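Local structure of beta-ketoacyl synthase (Burkholderia phymatum, 4EWG) at residues 286-291 with 391-396; 318-323 with 328-333. The protein probably acts as a 3-oxoacyl-[acyl-carrier-protein] synthase, a condensing enzyme that lengthens acyl chains during fatty acid synthesis. All blocks are in the same frame, centred on the assembly; numbering follows the deposited sequence.

Contact 1: residues 286-291 with 391-396; sequences QLALED and YVMSNN
M393 reaches from its strand to the helix and meets L289 and A288 with a single atom, the terminal methyl CE. Its first three side-chain bonds run straight out from the strand, with CG anti to the backbone N (chi1 179°) and SD carried on in the same direction. Rotation about the CG-SD bond (chi3 -85°) then bends the chain, which turns CE away from the line of the stalk and into the angle between two helix residues. There the methyl lies 4.2 Å from CG of L289 and 4.3 Å from CB of A288.

The two side chains of M393 and L289 meet at about a right angle: the methionine comes end-on, while the leucine presents the flank of its branch. L289 does not start out aimed at the strand. With CG anti to its carbonyl carbon (chi1 -72°), however, the branch is swung round until its fork lies against CE. A288, directed at the strand from its first bond, adds a short methyl; the CA atoms of A288 and M393 are 8.9 Å apart.

Helix 278-291 here lies on one face of the mixed sheet in the C-terminal half of the thiolase fold, a layered alpha-beta architecture in which sheets alternate with helices. Strand 391-398 has its neighbours on both edges, 402-409 running antiparallel and 299-303 parallel, and its alternating residues serve both faces. M393 looks to helix 278-291, whereas V392 and S394 pack on helix 344-358 across the sheet. The meeting is wholly apolar and buried: A288 also touches S405 and I407, and L289 rests on I299 and A296. At the end of the helix, D291 forms a salt bridge with K186 of the second subunit.

Contact 2: residues 318-323 with 328-333; sequences QATART and MPISSL
T320 and I330 approach each other tip to tip, the short fork of the threonine facing the far end of the isoleucine. The threonine shows how one small side chain can serve both its own helix and a neighbouring strand. Its CB points from the helix toward the strand and divides there into two branches with different tasks. OG1 stands beside the backbone N and turns back to its own helix, where it hydrogen-bonds the carbonyl O of E316, one turn earlier. The buried hydroxyl thus has a partner within its own helix. CG2, anti to the backbone N, reaches two residues of the other segment: it lies 4.1 Å from CD1 of I330 and, in another direction, 4.4 Å from CG of M328. Of these two, OG1 touches I330 alone, OG1 to CD1 also being 4.1 Å, so the terminal methyl of I330 sits against both prongs of the fork.

I330 gets there by being extended. Its CG1 is anti to the backbone N (chi1 -175°) and CD1 continues outward (chi2 162°), which spends the whole length of the side chain on spanning the gap to the helix. M328 meets CG2 with its CG methylene rather than its sulfur. M328 and I330 stand two residues apart and point to the same face, as alternation along an extended chain requires, while S331 hydrogen-bonds the hydroxyl of Y301. Both M328 and I330 also touch V302 of the adjacent parallel strand, and on the helix side T320 also packs on M285. Strand 299-303, helix 310-324 and strand 329-331 together form a beta-alpha-beta unit, the connecting helix laid over the sheet by apolar contacts of this kind, within the C-terminal half of the thiolase fold.

How the contacts relate
Following the chain from the N terminus, helix 278-291 is the first of these elements to be reached, and it supplies the opening side of contact 1. The chain then forms strand 299-303, helix 310-324 and strand 329-331, and contact 2 closes a short loop, with four residues between its segments. Only after helix 344-358 and a long excursion does strand 391-398 complete contact 1, with 99 residues between its segments, so contact 2 is nested inside the larger loop. Both secure neighbouring helices to the same sheet, with strand 299-303 lying between strands 391-398 and 329-331. Their centres are 12 Å apart, and the helices touch directly, CD1 of L289 packing 3.8 Å from CG2 of T323.

Contact 1: residues 286-291 with 391-396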
loop_
_atom_site.group_PDB
_atom_site.type_symbol
_atom_site.label_atom_id
_atom_site.label_comp_id
_atom_site.label_asym_id
_atom_site.label_seq_id
_atom_site.Cartn_x
_atom_site.Cartn_y
_atom_site.Cartn_z
ATOM N N GLN A 286 7.209 -8.980 20.495
ATOM C CA GLN A 286 7.975 -8.146 21.459
ATOM C C GLN A 286 7.805 -6.671 21.179
ATOM O O GLN A 286 7.619 -5.876 22.083
ATOM C CB GLN A 286 9.512 -8.394 21.322
ATOM C CG GLN A 286 10.192 -9.510 22.091
ATOM C CD GLN A 286 11.618 -9.819 21.514
ATOM O OE1 GLN A 286 12.542 -8.952 21.559
ATOM N NE2 GLN A 286 11.793 -11.049 20.931
ATOM N N LEU A 287 7.958 -6.295 19.923
ATOM C CA LEU A 287 7.734 -4.900 19.510
ATOM C C LEU A 287 6.354 -4.408 19.949
ATOM O O LEU A 287 6.217 -3.264 20.435
ATOM C CB LEU A 287 7.930 -4.733 17.989
ATOM C CG LEU A 287 9.396 -4.670 17.516
ATOM C CD1 LEU A 287 9.506 -4.748 16.002
ATOM C CD2 LEU A 287 10.073 -3.394 18.002
ATOM N N ALA A 288 5.333 -5.262 19.827
ATOM C CA ALA A 288 3.977 -4.861 20.232
ATOM C C ALA A 288 3.924 -4.695 21.757
ATOM O O ALA A 288 3.372 -3.712 22.273
ATOM C CB ALA A 288 2.954 -5.891 19.786
ATOM N N LEU A 289 4.487 -5.679 22.461
ATOM C CA LEU A 289 4.545 -5.643 23.930
ATOM C C LEU A 289 5.296 -4.396 24.409
ATOM O O LEU A 289 4.837 -3.708 25.307
ATOM C CB LEU A 289 5.168 -6.923 24.503
ATOM C CG LEU A 289 4.336 -8.228 24.440
ATOM C CD1 LEU A 289 5.222 -9.441 24.811
ATOM C CD2 LEU A 289 3.077 -8.228 25.313
ATOM N N GLU A 290 6.412 -4.088 23.769
ATOM C CA GLU A 290 7.170 -2.876 24.093
ATOM C C GLU A 290 6.357 -1.601 23.803
ATOM O O GLU A 290 6.369 -0.673 24.583
ATOM C CB GLU A 290 8.518 -2.852 23.345
ATOM C CG GLU A 290 9.531 -3.897 23.825
ATOM C CD GLU A 290 10.787 -3.967 22.967
ATOM O OE1 GLU A 290 10.848 -3.294 21.918
ATOM O OE2 GLU A 290 11.743 -4.688 23.352
ATOM N N ASP A 291 5.621 -1.583 22.692
ATOM C CA ASP A 291 4.786 -0.451 22.332
ATOM C C ASP A 291 3.685 -0.281 23.377
ATOM O O ASP A 291 3.329 0.853 23.724
ATOM C CB ASP A 291 4.194 -0.672 20.934
ATOM C CG ASP A 291 3.425 0.531 20.410
ATOM O OD1 ASP A 291 3.820 1.670 20.692
ATOM O OD2 ASP A 291 2.426 0.342 19.734
ATOM N N TYR A 391 -5.886 -8.276 28.465
ATOM C CA TYR A 391 -5.299 -8.031 27.159
ATOM C C TYR A 391 -5.287 -9.264 26.272
ATOM O O TYR A 391 -5.013 -10.395 26.741
ATOM C CB TYR A 391 -3.864 -7.526 27.267
ATOM C CG TYR A 391 -3.676 -6.284 28.121
ATOM C CD1 TYR A 391 -3.527 -6.378 29.515
ATOM C CD2 TYR A 391 -3.598 -5.010 27.531
ATOM C CE1 TYR A 391 -3.335 -5.233 30.290
ATOM C CE2 TYR A 391 -3.414 -3.865 28.297
ATOM C CZ TYR A 391 -3.285 -3.973 29.667
ATOM O OH TYR A 391 -3.109 -2.817 30.409
ATOM N N VAL A 392 -5.522 -9.022 24.969
ATOM C CA VAL A 392 -5.356 -10.038 23.970
ATOM C C VAL A 392 -4.443 -9.584 22.847
ATOM O O VAL A 392 -4.253 -8.387 22.624
ATOM C CB VAL A 392 -6.709 -10.498 23.429
ATOM C CG1 VAL A 392 -7.528 -11.081 24.603
ATOM C CG2 VAL A 392 -7.419 -9.345 22.755
ATOM N N MET A 393 -3.869 -10.567 22.159
ATOM C CA MET A 393 -2.992 -10.323 21.026
ATOM C C MET A 393 -3.511 -11.069 19.781
ATOM O O MET A 393 -3.960 -12.226 19.871
ATOM C CB MET A 393 -1.567 -10.771 21.358
ATOM C CG MET A 393 -0.554 -10.584 20.237
ATOM S SD MET A 393 1.128 -11.110 20.702
ATOM C CE MET A 393 1.738 -9.626 21.495
ATOM N N SER A 394 -3.429 -10.402 18.620
ATOM C CA SER A 394 -3.753 -11.055 17.352
ATOM C C SER A 394 -2.584 -10.871 16.402
ATOM O O SER A 394 -2.165 -9.741 16.134
ATOM C CB SER A 394 -5.003 -10.495 16.715
ATOM O OG SER A 394 -5.300 -11.192 15.500
ATOM N N ASN A 395 -2.075 -11.990 15.903
ATOM C CA ASN A 395 -0.864 -12.017 15.067
ATOM C C ASN A 395 -1.151 -12.443 13.638
ATOM O O ASN A 395 -2.126 -13.143 13.364
ATOM C CB ASN A 395 0.158 -12.985 15.656
ATOM C CG ASN A 395 0.745 -12.488 16.953
ATOM O OD1 ASN A 395 0.951 -11.272 17.126
ATOM N ND2 ASN A 395 1.034 -13.428 17.890
ATOM N N ASN A 396 -0.321 -11.971 12.724
ATOM C CA ASN A 396 -0.428 -12.321 11.299
ATOM C C ASN A 396 0.932 -12.235 10.685
ATOM O O ASN A 396 1.733 -11.345 11.017
ATOM C CB ASN A 396 -1.377 -11.373 10.543
ATOM C CG ASN A 396 -2.780 -11.404 11.091
ATOM O OD1 ASN A 396 -3.607 -12.297 10.725
ATOM N ND2 ASN A 396 -3.089 -10.444 11.936
#

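Contact 2: residues 318-323 with 328-333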
loop_
_atom_site.group_PDB
_atom_site.type_symbol
_atom_site.label_atom_id
_atom_site.label_comp_id
_atom_site.label_asym_id
_atom_site.label_seq_id
_atom_site.Cartn_x
_atom_site.Cartn_y
_atom_site.Cartn_z
ATOM N N GLN A 318 6.625 -21.881 17.555
ATOM C CA GLN A 318 7.917 -21.634 18.211
ATOM C C GLN A 318 8.011 -20.179 18.597
ATOM O O GLN A 318 8.428 -19.863 19.697
ATOM C CB GLN A 318 9.088 -21.982 17.296
ATOM C CG GLN A 318 9.175 -23.438 16.877
ATOM C CD GLN A 318 10.096 -23.655 15.665
ATOM O OE1 GLN A 318 10.287 -22.759 14.851
ATOM N NE2 GLN A 318 10.664 -24.853 15.544
ATOM N N ALA A 319 7.644 -19.283 17.681
ATOM C CA ALA A 319 7.689 -17.834 17.937
ATOM C C ALA A 319 6.823 -17.468 19.139
ATOM O O ALA A 319 7.218 -16.649 19.974
ATOM C CB ALA A 319 7.247 -17.057 16.690
ATOM N N THR A 320 5.643 -18.067 19.218
ATOM C CA THR A 320 4.718 -17.790 20.298
ATOM C C THR A 320 5.239 -18.362 21.638
ATOM O O THR A 320 5.197 -17.688 22.651
ATOM C CB THR A 320 3.323 -18.364 19.994
ATOM O OG1 THR A 320 2.921 -17.990 18.661
ATOM C CG2 THR A 320 2.313 -17.875 21.021
ATOM N N ALA A 321 5.754 -19.588 21.610
ATOM C CA ALA A 321 6.313 -20.220 22.823
ATOM C C ALA A 321 7.484 -19.415 23.306
ATOM O O ALA A 321 7.625 -19.162 24.509
ATOM C CB ALA A 321 6.741 -21.650 22.550
ATOM N N ARG A 322 8.325 -18.992 22.364
ATOM C CA ARG A 322 9.500 -18.184 22.689
ATOM C C ARG A 322 9.084 -16.905 23.418
ATOM O O ARG A 322 9.741 -16.495 24.345
ATOM C CB ARG A 322 10.273 -17.827 21.404
ATOM N N THR A 323 8.000 -16.269 22.995
ATOM C CA THR A 323 7.558 -15.010 23.623
ATOM C C THR A 323 6.810 -15.233 24.946
ATOM O O THR A 323 6.987 -14.488 25.911
ATOM C CB THR A 323 6.649 -14.214 22.693
ATOM O OG1 THR A 323 7.297 -14.023 21.429
ATOM C CG2 THR A 323 6.288 -12.824 23.327
ATOM N N MET A 328 0.438 -20.327 27.063
ATOM C CA MET A 328 -0.410 -19.372 26.325
ATOM C C MET A 328 -1.554 -20.061 25.598
ATOM O O MET A 328 -1.322 -20.928 24.735
ATOM C CB MET A 328 0.424 -18.559 25.334
ATOM C CG MET A 328 -0.392 -17.621 24.440
ATOM S SD MET A 328 -1.343 -16.408 25.379
ATOM C CE MET A 328 -0.095 -15.250 25.903
ATOM N N PRO A 329 -2.793 -19.686 25.932
ATOM C CA PRO A 329 -3.924 -20.155 25.125
ATOM C C PRO A 329 -3.887 -19.530 23.739
ATOM O O PRO A 329 -3.604 -18.320 23.600
ATOM C CB PRO A 329 -5.151 -19.680 25.909
ATOM C CG PRO A 329 -4.647 -19.446 27.303
ATOM C CD PRO A 329 -3.253 -18.927 27.114
ATOM N N ILE A 330 -4.171 -20.340 22.729
ATOM C CA ILE A 330 -4.064 -19.913 21.350
ATOM C C ILE A 330 -5.049 -20.712 20.524
ATOM O O ILE A 330 -5.334 -21.866 20.838
ATOM C CB ILE A 330 -2.595 -20.110 20.835
ATOM C CG1 ILE A 330 -2.395 -19.572 19.423
ATOM C CG2 ILE A 330 -2.189 -21.574 20.873
ATOM C CD1 ILE A 330 -0.929 -19.340 19.054
ATOM N N SER A 331 -5.617 -20.080 19.502
ATOM C CA SER A 331 -6.411 -20.796 18.488
ATOM C C SER A 331 -6.478 -19.997 17.184
ATOM O O SER A 331 -6.112 -18.823 17.137
ATOM C CB SER A 331 -7.822 -21.127 18.995
ATOM O OG SER A 331 -8.592 -19.969 19.169
ATOM N N SER A 332 -6.927 -20.672 16.128
ATOM C CA SER A 332 -6.934 -20.134 14.767
ATOM C C SER A 332 -8.326 -20.141 14.219
ATOM O O SER A 332 -8.922 -21.202 14.076
ATOM C CB SER A 332 -6.052 -20.988 13.870
ATOM O OG SER A 332 -6.205 -20.615 12.525
ATOM N N LEU A 333 -8.848 -18.954 13.900
ATOM C CA LEU A 333 -10.159 -18.822 13.289
ATOM C C LEU A 333 -10.154 -19.279 11.841
ATOM O O LEU A 333 -11.209 -19.439 11.236
ATOM C CB LEU A 333 -10.636 -17.359 13.383
ATOM C CG LEU A 333 -10.986 -16.900 14.805
ATOM C CD1 LEU A 333 -11.129 -15.391 14.921
ATOM C CD2 LEU A 333 -12.222 -17.628 15.335
#